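PDB 5ZFQ: twitching motility pilus retraction protein from Geobacter sulfurreducens PCA, which probably powers type IV pilus retraction by coupling ATP hydrolysis in a hexameric motor to disassembly of the pilus fibre. Local coordinates for residues Q274-Q277 / V278-Q281. Residues are numbered along the deposited sequence; the frame is centred on the assembly and turned at random.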
ATOM      1  N   GLN A 274      -8.007  12.865 -17.534  1.00 55.66           N
ATOM      2  CA  GLN A 274      -8.193  14.197 -16.987  1.00 53.69           C
ATOM      3  C   GLN A 274      -7.333  15.251 -17.702  1.00 51.64           C
ATOM      4  O   GLN A 274      -7.564  16.450 -17.584  1.00 50.19           O
ATOM      5  CB  GLN A 274      -7.885  14.177 -15.488  1.00 52.54           C
ATOM      6  CG  GLN A 274      -8.261  15.455 -14.760  1.00 51.71           C
ATOM      7  CD  GLN A 274      -8.400  15.246 -13.261  1.00 51.45           C
ATOM      8  OE1 GLN A 274      -8.193  14.131 -12.753  1.00 51.96           O
ATOM      9  NE2 GLN A 274      -8.754  16.324 -12.539  1.00 50.47           N
ATOM     10  N   GLN A 275      -6.347  14.790 -18.455  1.00 51.74           N
ATOM     11  CA  GLN A 275      -5.401  15.682 -19.129  1.00 50.97           C
ATOM     12  C   GLN A 275      -6.052  16.663 -20.135  1.00 51.61           C
ATOM     13  O   GLN A 275      -5.652  17.838 -20.181  1.00 49.86           O
ATOM     14  CB  GLN A 275      -4.301  14.846 -19.819  1.00 51.63           C
ATOM     15  CG  GLN A 275      -3.405  14.118 -18.824  1.00 50.82           C
ATOM     16  CD  GLN A 275      -2.197  13.473 -19.466  1.00 51.70           C
ATOM     17  OE1 GLN A 275      -2.089  13.383 -20.692  1.00 53.33           O
ATOM     18  NE2 GLN A 275      -1.265  13.037 -18.633  1.00 50.83           N
ATOM     19  N   PRO A 276      -7.036  16.199 -20.943  1.00 54.50           N
ATOM     20  CA  PRO A 276      -7.812  17.169 -21.732  1.00 55.39           C
ATOM     21  C   PRO A 276      -8.549  18.242 -20.902  1.00 53.72           C
ATOM     22  O   PRO A 276      -8.686  19.371 -21.389  1.00 53.68           O
ATOM     23  CB  PRO A 276      -8.812  16.278 -22.478  1.00 58.49           C
ATOM     24  CG  PRO A 276      -8.092  15.019 -22.666  1.00 59.09           C
ATOM     25  CD  PRO A 276      -7.321  14.820 -21.387  1.00 56.76           C
ATOM     26  N   GLN A 277      -9.011  17.917 -19.692  1.00 51.97           N
ATOM     27  CA  GLN A 277      -9.629  18.941 -18.846  1.00 50.09           C
ATOM     28  C   GLN A 277      -8.596  19.980 -18.361  1.00 47.61           C
ATOM     29  O   GLN A 277      -8.820  21.203 -18.440  1.00 47.10           O
ATOM     30  CB  GLN A 277     -10.316  18.337 -17.621  1.00 49.37           C
ATOM     31  CG  GLN A 277     -10.908  19.449 -16.751  1.00 48.50           C
ATOM     32  CD  GLN A 277     -11.370  19.013 -15.378  1.00 48.20           C
ATOM     33  OE1 GLN A 277     -11.155  17.881 -14.960  1.00 48.70           O
ATOM     34  NE2 GLN A 277     -12.017  19.924 -14.667  1.00 47.71           N
ATOM     35  N   VAL A 278      -7.476  19.473 -17.848  1.00 45.98           N
ATOM     36  CA  VAL A 278      -6.484  20.295 -17.179  1.00 43.62           C
ATOM     37  C   VAL A 278      -5.834  21.255 -18.160  1.00 43.39           C
ATOM     38  O   VAL A 278      -5.606  22.424 -17.838  1.00 42.08           O
ATOM     39  CB  VAL A 278      -5.438  19.416 -16.481  1.00 42.68           C
ATOM     40  CG1 VAL A 278      -4.112  20.156 -16.307  1.00 41.05           C
ATOM     41  CG2 VAL A 278      -5.994  18.941 -15.138  1.00 42.26           C
ATOM     42  N   ARG A 279      -5.579  20.767 -19.368  1.00 44.77           N
ATOM     43  CA  ARG A 279      -5.114  21.622 -20.448  1.00 45.61           C
ATOM     44  C   ARG A 279      -6.120  22.733 -20.798  1.00 46.58           C
ATOM     45  O   ARG A 279      -5.727  23.873 -21.079  1.00 46.23           O
ATOM     46  CB  ARG A 279      -4.829  20.780 -21.690  1.00 47.88           C
ATOM     47  CG  ARG A 279      -3.555  19.953 -21.632  1.00 47.74           C
ATOM     48  CD  ARG A 279      -3.196  19.485 -23.022  1.00 50.27           C
ATOM     49  NE  ARG A 279      -4.294  18.737 -23.631  1.00 53.45           N
ATOM     50  CZ  ARG A 279      -4.356  17.410 -23.644  1.00 55.37           C
ATOM     51  NH1 ARG A 279      -3.365  16.710 -23.086  1.00 54.95           N
ATOM     52  NH2 ARG A 279      -5.388  16.791 -24.210  1.00 57.54           N
ATOM     53  N   ALA A 280      -7.409  22.390 -20.798  1.00 47.86           N
ATOM     54  CA  ALA A 280      -8.470  23.358 -21.078  1.00 48.84           C
ATOM     55  C   ALA A 280      -8.501  24.407 -19.984  1.00 47.10           C
ATOM     56  O   ALA A 280      -8.625  25.594 -20.257  1.00 40.24           O
ATOM     57  CB  ALA A 280      -9.824  22.664 -21.203  1.00 43.70           C
ATOM     58  N   GLN A 281      -8.365  23.947 -18.745  1.00 45.32           N
ATOM     59  CA  GLN A 281      -8.250  24.825 -17.593  1.00 42.87           C
ATOM     60  C   GLN A 281      -7.038  25.743 -17.680  1.00 40.84           C
ATOM     61  O   GLN A 281      -7.145  26.968 -17.478  1.00 40.40           O
ATOM     62  CB  GLN A 281      -8.163  24.004 -16.314  1.00 42.11           C
ATOM     63  CG  GLN A 281      -9.496  23.747 -15.658  1.00 43.34           C
ATOM     64  CD  GLN A 281      -9.388  22.712 -14.571  1.00 43.30           C
ATOM     65  OE1 GLN A 281      -8.885  21.607 -14.803  1.00 44.11           O
ATOM     66  NE2 GLN A 281      -9.832  23.065 -13.369  1.00 42.58           N
TER
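Val-278 N to Gln-274 O (3.0 Å), Arg-279 N to Gln-275 O (3.0 Å) and Gln-281 N to Gln-277 O (2.8 Å) are i to i+4 hydrogen bonds of an opening helical turn, whereas Ala-280 N reaches Pro-276 O only weakly. The side chain of Arg-279 doubles back over the preceding turn. Bent at chi3 (-56°), it brings one guanidinium face against Gln-275 O, which lies 3.7 Å from the plane over its centre, and sets Arg-279 NH2 3.6 Å from Pro-276 CG. Gln-275 O already accepts the backbone N-H of the same arginine, and the positive guanidinium stacked on it probably adds electrostatic attraction. With an alanine here, Gln-275 O and the Pro-276 ring would probably lose their cover, and Asp-323 is likely to be left without its long, weak ionic partner. Helix 275-285 leads into strand 286-296 of the mixed sheet in the type II/IV secretion ATPase domain, and its Gln-275, Val-278 and Arg-279 pack on helix 259-268. At the subunit interface, Gln-277 and Gln-281 lay their amides nearly parallel, 9° apart, with Gln-281 OE1 3.5 Å from Gln-277 CG. Gln-277 bonds through NE2 to His-255 O and through OE1 to Arg-265 NH1, both of a neighbouring subunit, while Gln-281 NE2 donates to Glu-245 within the chain. One turn back, Gln-274 CG rests against Val-278 CG2, and its NE2 bonds to Glu-238.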